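PDB 5MQR: beta-L-arabinobiosidase from Bacteroides thetaiotaomicron, which probably hydrolyses arabinose-containing glycosides in plant pectin breakdown and may also have exo-alpha-sialidase activity. Local coordinates for residues I465-E470 and V561-R566; A619-A624 and L660-Q665. One frame throughout, in Å; residues are numbered along the deposited sequence.

Interaction 1 of 2, residues I465-E470 and V561-R566; sequences IPASKE and VATIER
Thr563 leans its side chain against Ala467 CB, the backbone of Ser468 and Lys469 CG. CB lies 3.5 Å from Ser468 O. With chi1 at 56°, the two branches part: OG1, between its own backbone N and carbonyl carbon, comes to 3.7 Å from Ala467 CB, whereas CG2 meets Lys469 CG at 3.9 Å, where the extended lysine chain passes obliquely. Next to it, Ser468 and Ile564 form an antiparallel hydrogen-bonded pair, with Ser468 N to Ile564 O at 2.9 Å and Ile564 N to Ser468 O at 2.8 Å. Farther along, Ile465 N donates almost straight to Glu565 O (2.8 Å, 173°), and Ile465 CG1 rests beside the same carbonyl oxygen at 3.4 Å. Ser468 OG turns back on its own strand to Pro466 O, 2.6 Å away. Glu565 and Arg566 form a classic beta bulge opposite Leu492 of the next strand. Within it, Arg566 NE meets Glu565 OE2 on the anti side of the carboxylate. These neighbouring strands of a mixed sheet, in the region related to sialidase-like CBM domains, are thus joined mainly by backbone hydrogen bonds, while the charged ends of Glu565 and Arg566 pair with each other and with Ser46 and Glu462, respectively.

Interaction 2 of 2, residues A619-A624 and L660-Q665; sequences AFLKYA and LFECPQ
Glu662 OE2 is hydrogen-bonded to the hydroxyl of Tyr1077 and at the same time lies 3.7 Å from Leu621 CD2, while OE1 forms a salt bridge with Arg1076. The carboxylate is therefore fixed by its polar partners, and Leu621 CD2 lies against the carboxylate carbon, 3.6 Å from Glu662 CD. Replacing Glu662 by an alanine would probably leave Arg1076 without this charge partner and Tyr1077 without its acceptor, and open a gap beside Leu621. The other methyl, Leu621 CD1, packs on the start of the strand, 3.7 Å from Leu660 O and 4.0 Å from Leu660 CB. Leu660 replies with both of its branches. CD1 lies against the peptide between Lys622 and Tyr623, 3.7 Å from Tyr623 N, and Leu660 CD2 meets the ring of Tyr623 at its edge, in plane, 3.9 Å from Tyr623 CD1. A chi1 of -179° swings the Tyr623 ring out opposite its own backbone N, beside Leu660, and its hydroxyl bonds Ser651. Asp1057 ties the loop to the sheet, its carboxylate taking the backbone amides of Ala619, Phe620 and Leu621, while its backbone pairs with Leu660. The arrangement is that of a loop docked on an edge strand: 660-662 is an outermost strand of a five-stranded antiparallel sheet whose remaining strands come from near the C-terminus, a region related to the C-terminal domain of glycosyl hydrolase family 65.

Overall arrangement
Interactions 1 and 2 follow one another along the chain, their centres 18 Å apart and their nearest atoms about 5 Å apart without touching. They hold different elements. Interaction 1 joins neighbouring strands inside the large mixed sheet, in the region related to sialidase-like CBM domains; interaction 2 sets a loop against an edge strand of the C-terminal sheet. The first is partly buried, with Ala467, Lys469 and Ala562 exposed at its surface, and relies on backbone hydrogen bonding. The second is buried, and its two segments meet through leucine methyls, a tyrosine ring and the carboxylate of a glutamate, whose polar bonds go to Arg1076 and Tyr1077 near the C-terminus.

Interaction 1 of 2, residues I465-E470 and V561-R566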
ATOM      1  N   ILE A 465     -10.778  -6.169   4.988  1.00 23.06           N
ATOM      2  CA  ILE A 465     -10.300  -7.080   3.935  1.00 22.49           C
ATOM      3  C   ILE A 465     -10.336  -6.344   2.599  1.00 21.98           C
ATOM      4  O   ILE A 465     -10.952  -5.277   2.513  1.00 21.68           O
ATOM      5  CB  ILE A 465     -11.168  -8.341   3.849  1.00 22.98           C
ATOM      6  CG1 ILE A 465     -12.629  -7.970   3.628  1.00 23.62           C
ATOM      7  CG2 ILE A 465     -10.996  -9.176   5.105  1.00 23.59           C
ATOM      8  CD1 ILE A 465     -13.460  -9.103   3.110  1.00 24.38           C
ATOM      9  N   PRO A 466      -9.688  -6.904   1.551  1.00 21.23           N
ATOM     10  CA  PRO A 466      -9.807  -6.290   0.221  1.00 21.12           C
ATOM     11  C   PRO A 466     -11.268  -6.213  -0.221  1.00 21.16           C
ATOM     12  O   PRO A 466     -12.005  -7.189  -0.086  1.00 20.86           O
ATOM     13  CB  PRO A 466      -9.012  -7.239  -0.699  1.00 20.72           C
ATOM     14  CG  PRO A 466      -8.127  -8.011   0.206  1.00 21.13           C
ATOM     15  CD  PRO A 466      -8.876  -8.133   1.516  1.00 21.28           C
ATOM     16  N   ALA A 467     -11.652  -5.034  -0.699  1.00 21.31           N
ATOM     17  CA  ALA A 467     -12.997  -4.748  -1.174  1.00 22.24           C
ATOM     18  C   ALA A 467     -13.396  -5.799  -2.196  1.00 22.65           C
ATOM     19  O   ALA A 467     -12.685  -5.976  -3.187  1.00 22.68           O
ATOM     20  CB  ALA A 467     -13.029  -3.350  -1.798  1.00 21.83           C
ATOM     21  N   SER A 468     -14.499  -6.502  -1.941  1.00 22.69           N
ATOM     22  CA  SER A 468     -14.863  -7.694  -2.690  1.00 23.40           C
ATOM     23  C   SER A 468     -16.345  -7.698  -3.094  1.00 24.80           C
ATOM     24  O   SER A 468     -17.221  -7.296  -2.315  1.00 23.92           O
ATOM     25  CB  SER A 468     -14.546  -8.947  -1.855  1.00 24.10           C
ATOM     26  OG  SER A 468     -13.158  -9.022  -1.491  1.00 24.02           O
ATOM     27  N   LYS A 469     -16.610  -8.174  -4.312  1.00 26.20           N
ATOM     28  CA  LYS A 469     -17.964  -8.294  -4.862  1.00 28.11           C
ATOM     29  C   LYS A 469     -18.532  -9.659  -4.546  1.00 27.48           C
ATOM     30  O   LYS A 469     -19.677  -9.757  -4.119  1.00 27.18           O
ATOM     31  CB  LYS A 469     -17.971  -8.064  -6.376  1.00 29.95           C
ATOM     32  CG  LYS A 469     -17.462  -6.704  -6.797  1.00 32.32           C
ATOM     33  CD  LYS A 469     -17.295  -6.583  -8.316  1.00 35.82           C
ATOM     34  CE  LYS A 469     -16.355  -5.416  -8.690  1.00 39.43           C
ATOM     35  NZ  LYS A 469     -15.801  -5.462 -10.095  1.00 40.38           N
ATOM     36  N   GLU A 470     -17.732 -10.701  -4.786  1.00 27.47           N
ATOM     37  CA  GLU A 470     -18.015 -12.062  -4.327  1.00 28.53           C
ATOM     38  C   GLU A 470     -17.103 -12.337  -3.127  1.00 26.56           C
ATOM     39  O   GLU A 470     -15.876 -12.147  -3.211  1.00 24.71           O
ATOM     40  CB  GLU A 470     -17.745 -13.074  -5.433  1.00 31.26           C
ATOM     41  CG  GLU A 470     -18.554 -12.851  -6.707  1.00 34.19           C
ATOM     42  CD  GLU A 470     -20.040 -13.173  -6.530  1.00 37.92           C
ATOM     43  OE1 GLU A 470     -20.372 -14.300  -6.075  1.00 40.11           O
ATOM     44  OE2 GLU A 470     -20.882 -12.294  -6.844  1.00 40.39           O
ATOM     45  N   VAL A 561     -24.801  -2.868  -1.643  1.00 21.19           N
ATOM     46  CA  VAL A 561     -23.449  -2.292  -1.654  1.00 20.96           C
ATOM     47  C   VAL A 561     -22.724  -2.706  -2.952  1.00 21.03           C
ATOM     48  O   VAL A 561     -23.096  -3.675  -3.592  1.00 21.08           O
ATOM     49  CB  VAL A 561     -22.610  -2.736  -0.443  1.00 20.43           C
ATOM     50  CG1 VAL A 561     -23.233  -2.288   0.863  1.00 20.58           C
ATOM     51  CG2 VAL A 561     -22.397  -4.254  -0.451  1.00 20.71           C
ATOM     52  N   ALA A 562     -21.690  -1.964  -3.313  1.00 21.28           N
ATOM     53  CA  ALA A 562     -20.884  -2.286  -4.483  1.00 22.24           C
ATOM     54  C   ALA A 562     -19.897  -3.393  -4.122  1.00 22.61           C
ATOM     55  O   ALA A 562     -19.702  -4.335  -4.888  1.00 23.94           O
ATOM     56  CB  ALA A 562     -20.129  -1.054  -4.997  1.00 21.63           C
ATOM     57  N   THR A 563     -19.243  -3.232  -2.981  1.00 22.55           N
ATOM     58  CA  THR A 563     -18.274  -4.190  -2.476  1.00 22.40           C
ATOM     59  C   THR A 563     -18.342  -4.207  -0.975  1.00 22.43           C
ATOM     60  O   THR A 563     -18.845  -3.262  -0.362  1.00 21.90           O
ATOM     61  CB  THR A 563     -16.833  -3.809  -2.826  1.00 22.18           C
ATOM     62  OG1 THR A 563     -16.556  -2.494  -2.343  1.00 21.94           O
ATOM     63  CG2 THR A 563     -16.606  -3.855  -4.321  1.00 22.71           C
ATOM     64  N   ILE A 564     -17.828  -5.297  -0.415  1.00 21.86           N
ATOM     65  CA  ILE A 564     -17.745  -5.499   1.012  1.00 21.99           C
ATOM     66  C   ILE A 564     -16.285  -5.440   1.405  1.00 21.42           C
ATOM     67  O   ILE A 564     -15.456  -6.151   0.825  1.00 20.51           O
ATOM     68  CB  ILE A 564     -18.302  -6.876   1.376  1.00 22.21           C
ATOM     69  CG1 ILE A 564     -19.774  -6.951   0.964  1.00 22.79           C
ATOM     70  CG2 ILE A 564     -18.099  -7.171   2.868  1.00 21.92           C
ATOM     71  CD1 ILE A 564     -20.134  -8.291   0.355  1.00 23.41           C
ATOM     72  N   GLU A 565     -15.972  -4.608   2.384  1.00 21.30           N
ATOM     73  CA  GLU A 565     -14.588  -4.453   2.832  1.00 21.81           C
ATOM     74  C   GLU A 565     -14.331  -4.779   4.316  1.00 22.30           C
ATOM     75  O   GLU A 565     -13.168  -4.771   4.736  1.00 22.12           O
ATOM     76  CB  GLU A 565     -14.103  -3.029   2.549  1.00 22.30           C
ATOM     77  CG  GLU A 565     -14.976  -1.931   3.150  1.00 22.90           C
ATOM     78  CD  GLU A 565     -14.182  -0.703   3.537  1.00 23.76           C
ATOM     79  OE1 GLU A 565     -13.378  -0.256   2.686  1.00 24.37           O
ATOM     80  OE2 GLU A 565     -14.392  -0.174   4.664  1.00 23.29           O
ATOM     81  N   ARG A 566     -15.384  -5.017   5.101  1.00 22.24           N
ATOM     82  CA  ARG A 566     -15.252  -5.245   6.539  1.00 22.94           C
ATOM     83  C   ARG A 566     -16.254  -6.228   7.073  1.00 22.83           C
ATOM     84  O   ARG A 566     -17.416  -6.201   6.672  1.00 22.84           O
ATOM     85  CB  ARG A 566     -15.470  -3.959   7.307  1.00 23.25           C
ATOM     86  CG  ARG A 566     -14.244  -3.110   7.396  1.00 23.54           C
ATOM     87  CD  ARG A 566     -14.591  -1.844   8.124  1.00 23.81           C
ATOM     88  NE  ARG A 566     -15.328  -0.918   7.283  1.00 24.59           N
ATOM     89  CZ  ARG A 566     -16.010   0.139   7.725  1.00 24.73           C
ATOM     90  NH1 ARG A 566     -16.119   0.397   9.030  1.00 25.21           N
ATOM     91  NH2 ARG A 566     -16.590   0.935   6.845  1.00 25.20           N
TER

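Interaction 2 of 2, residues A619-A624 and L660-Q665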
ATOM      1  N   ALA A 619      -3.225  -7.259  -5.381  1.00 24.11           N
ATOM      2  CA  ALA A 619      -3.193  -6.791  -3.994  1.00 24.17           C
ATOM      3  C   ALA A 619      -3.487  -5.291  -3.810  1.00 24.06           C
ATOM      4  O   ALA A 619      -4.063  -4.916  -2.803  1.00 25.06           O
ATOM      5  CB  ALA A 619      -1.838  -7.149  -3.372  1.00 24.28           C
ATOM      6  N   PHE A 620      -3.033  -4.453  -4.739  1.00 23.58           N
ATOM      7  CA  PHE A 620      -3.194  -2.999  -4.677  1.00 23.63           C
ATOM      8  C   PHE A 620      -3.993  -2.477  -5.872  1.00 24.53           C
ATOM      9  O   PHE A 620      -4.968  -1.734  -5.686  1.00 26.70           O
ATOM     10  CB  PHE A 620      -1.831  -2.310  -4.579  1.00 23.43           C
ATOM     11  CG  PHE A 620      -1.105  -2.612  -3.310  1.00 23.55           C
ATOM     12  CD1 PHE A 620      -0.465  -3.849  -3.131  1.00 23.91           C
ATOM     13  CD2 PHE A 620      -1.092  -1.695  -2.264  1.00 23.50           C
ATOM     14  CE1 PHE A 620       0.186  -4.159  -1.949  1.00 23.42           C
ATOM     15  CE2 PHE A 620      -0.447  -2.002  -1.077  1.00 23.57           C
ATOM     16  CZ  PHE A 620       0.184  -3.241  -0.922  1.00 24.10           C
ATOM     17  N   LEU A 621      -3.640  -2.879  -7.091  1.00 23.29           N
ATOM     18  CA  LEU A 621      -4.346  -2.385  -8.276  1.00 22.82           C
ATOM     19  C   LEU A 621      -5.606  -3.187  -8.563  1.00 23.52           C
ATOM     20  O   LEU A 621      -5.669  -4.390  -8.277  1.00 22.73           O
ATOM     21  CB  LEU A 621      -3.418  -2.433  -9.506  1.00 22.63           C
ATOM     22  CG  LEU A 621      -2.075  -1.697  -9.350  1.00 21.69           C
ATOM     23  CD1 LEU A 621      -1.260  -1.793 -10.632  1.00 22.13           C
ATOM     24  CD2 LEU A 621      -2.260  -0.238  -8.936  1.00 21.22           C
ATOM     25  N   LYS A 622      -6.601  -2.509  -9.137  1.00 23.87           N
ATOM     26  CA  LYS A 622      -7.851  -3.130  -9.525  1.00 25.13           C
ATOM     27  C   LYS A 622      -8.161  -2.841 -10.985  1.00 24.62           C
ATOM     28  O   LYS A 622      -7.955  -1.726 -11.478  1.00 22.70           O
ATOM     29  CB  LYS A 622      -8.991  -2.629  -8.628  1.00 27.30           C
ATOM     30  CG  LYS A 622      -8.831  -2.985  -7.129  1.00 29.15           C
ATOM     31  CD  LYS A 622      -8.950  -4.489  -6.875  1.00 31.42           C
ATOM     32  CE  LYS A 622      -8.015  -5.010  -5.764  1.00 33.90           C
ATOM     33  NZ  LYS A 622      -8.240  -6.494  -5.530  1.00 35.18           N
ATOM     34  N   TYR A 623      -8.659  -3.864 -11.677  1.00 24.81           N
ATOM     35  CA  TYR A 623      -8.896  -3.765 -13.095  1.00 24.16           C
ATOM     36  C   TYR A 623      -9.882  -2.648 -13.417  1.00 24.16           C
ATOM     37  O   TYR A 623      -9.695  -1.955 -14.410  1.00 24.16           O
ATOM     38  CB  TYR A 623      -9.351  -5.101 -13.712  1.00 24.58           C
ATOM     39  CG  TYR A 623      -9.546  -4.937 -15.199  1.00 23.86           C
ATOM     40  CD1 TYR A 623      -8.446  -4.826 -16.033  1.00 23.67           C
ATOM     41  CD2 TYR A 623     -10.829  -4.768 -15.759  1.00 23.78           C
ATOM     42  CE1 TYR A 623      -8.600  -4.580 -17.391  1.00 23.77           C
ATOM     43  CE2 TYR A 623     -10.986  -4.549 -17.134  1.00 23.89           C
ATOM     44  CZ  TYR A 623      -9.853  -4.457 -17.936  1.00 23.76           C
ATOM     45  OH  TYR A 623      -9.925  -4.198 -19.284  1.00 25.47           O
ATOM     46  N   ALA A 624     -10.883  -2.423 -12.571  1.00 23.70           N
ATOM     47  CA  ALA A 624     -11.834  -1.288 -12.787  1.00 24.50           C
ATOM     48  C   ALA A 624     -11.166   0.069 -12.991  1.00 24.18           C
ATOM     49  O   ALA A 624     -11.691   0.907 -13.728  1.00 24.50           O
ATOM     50  CB  ALA A 624     -12.878  -1.183 -11.657  1.00 24.17           C
ATOM     51  N   LEU A 660      -1.429  -6.290 -13.870  1.00 20.96           N
ATOM     52  CA  LEU A 660      -1.790  -4.874 -13.927  1.00 20.86           C
ATOM     53  C   LEU A 660      -0.592  -3.980 -13.644  1.00 20.75           C
ATOM     54  O   LEU A 660       0.255  -4.329 -12.829  1.00 22.00           O
ATOM     55  CB  LEU A 660      -2.921  -4.583 -12.946  1.00 20.89           C
ATOM     56  CG  LEU A 660      -4.225  -5.374 -13.162  1.00 21.21           C
ATOM     57  CD1 LEU A 660      -5.186  -5.133 -12.001  1.00 21.69           C
ATOM     58  CD2 LEU A 660      -4.917  -5.041 -14.476  1.00 21.12           C
ATOM     59  N   PHE A 661      -0.540  -2.824 -14.295  1.00 20.08           N
ATOM     60  CA  PHE A 661       0.589  -1.909 -14.190  1.00 20.24           C
ATOM     61  C   PHE A 661       0.089  -0.464 -14.101  1.00 19.56           C
ATOM     62  O   PHE A 661      -0.902  -0.100 -14.700  1.00 18.64           O
ATOM     63  CB  PHE A 661       1.524  -2.077 -15.424  1.00 20.93           C
ATOM     64  CG  PHE A 661       2.587  -1.001 -15.561  1.00 21.12           C
ATOM     65  CD1 PHE A 661       3.753  -1.056 -14.827  1.00 21.60           C
ATOM     66  CD2 PHE A 661       2.418   0.063 -16.421  1.00 21.13           C
ATOM     67  CE1 PHE A 661       4.727  -0.063 -14.941  1.00 21.29           C
ATOM     68  CE2 PHE A 661       3.387   1.054 -16.537  1.00 21.63           C
ATOM     69  CZ  PHE A 661       4.539   0.996 -15.785  1.00 21.45           C
ATOM     70  N   GLU A 662       0.795   0.357 -13.350  1.00 19.91           N
ATOM     71  CA  GLU A 662       0.625   1.799 -13.449  1.00 20.47           C
ATOM     72  C   GLU A 662       1.907   2.508 -13.148  1.00 20.64           C
ATOM     73  O   GLU A 662       2.763   1.999 -12.423  1.00 20.43           O
ATOM     74  CB  GLU A 662      -0.456   2.347 -12.502  1.00 21.09           C
ATOM     75  CG  GLU A 662      -0.181   2.166 -11.011  1.00 21.50           C
ATOM     76  CD  GLU A 662      -1.102   2.984 -10.107  1.00 21.89           C
ATOM     77  OE1 GLU A 662      -2.191   3.458 -10.561  1.00 22.63           O
ATOM     78  OE2 GLU A 662      -0.728   3.142  -8.922  1.00 21.72           O
ATOM     79  N   CYS A 663       1.996   3.712 -13.699  1.00 20.84           N
ATOM     80  CA  CYS A 663       3.076   4.613 -13.411  1.00 21.43           C
ATOM     81  C   CYS A 663       2.535   5.995 -13.705  1.00 21.50           C
ATOM     82  O   CYS A 663       1.439   6.097 -14.218  1.00 21.98           O
ATOM     83  CB  CYS A 663       4.286   4.250 -14.262  1.00 21.96           C
ATOM     84  SG  CYS A 663       4.094   4.681 -15.986  1.00 22.19           S
ATOM     85  N   PRO A 664       3.272   7.064 -13.351  1.00 22.19           N
ATOM     86  CA  PRO A 664       2.803   8.452 -13.554  1.00 22.17           C
ATOM     87  C   PRO A 664       2.960   8.983 -14.977  1.00 22.23           C
ATOM     88  O   PRO A 664       2.554  10.105 -15.244  1.00 22.28           O
ATOM     89  CB  PRO A 664       3.710   9.283 -12.633  1.00 22.66           C
ATOM     90  CG  PRO A 664       4.710   8.345 -12.044  1.00 22.89           C
ATOM     91  CD  PRO A 664       4.605   7.027 -12.737  1.00 22.45           C
ATOM     92  N   GLN A 665       3.553   8.201 -15.868  1.00 22.18           N
ATOM     93  CA  GLN A 665       3.784   8.624 -17.236  1.00 22.79           C
ATOM     94  C   GLN A 665       2.746   7.928 -18.112  1.00 23.11           C
ATOM     95  O   GLN A 665       2.742   6.692 -18.239  1.00 22.21           O
ATOM     96  CB  GLN A 665       5.215   8.311 -17.661  1.00 22.57           C
ATOM     97  CG  GLN A 665       5.691   9.113 -18.868  1.00 23.08           C
ATOM     98  CD  GLN A 665       7.176   8.935 -19.179  1.00 23.01           C
ATOM     99  OE1 GLN A 665       8.014   8.825 -18.274  1.00 23.53           O
ATOM    100  NE2 GLN A 665       7.502   8.903 -20.452  1.00 22.64           N
TER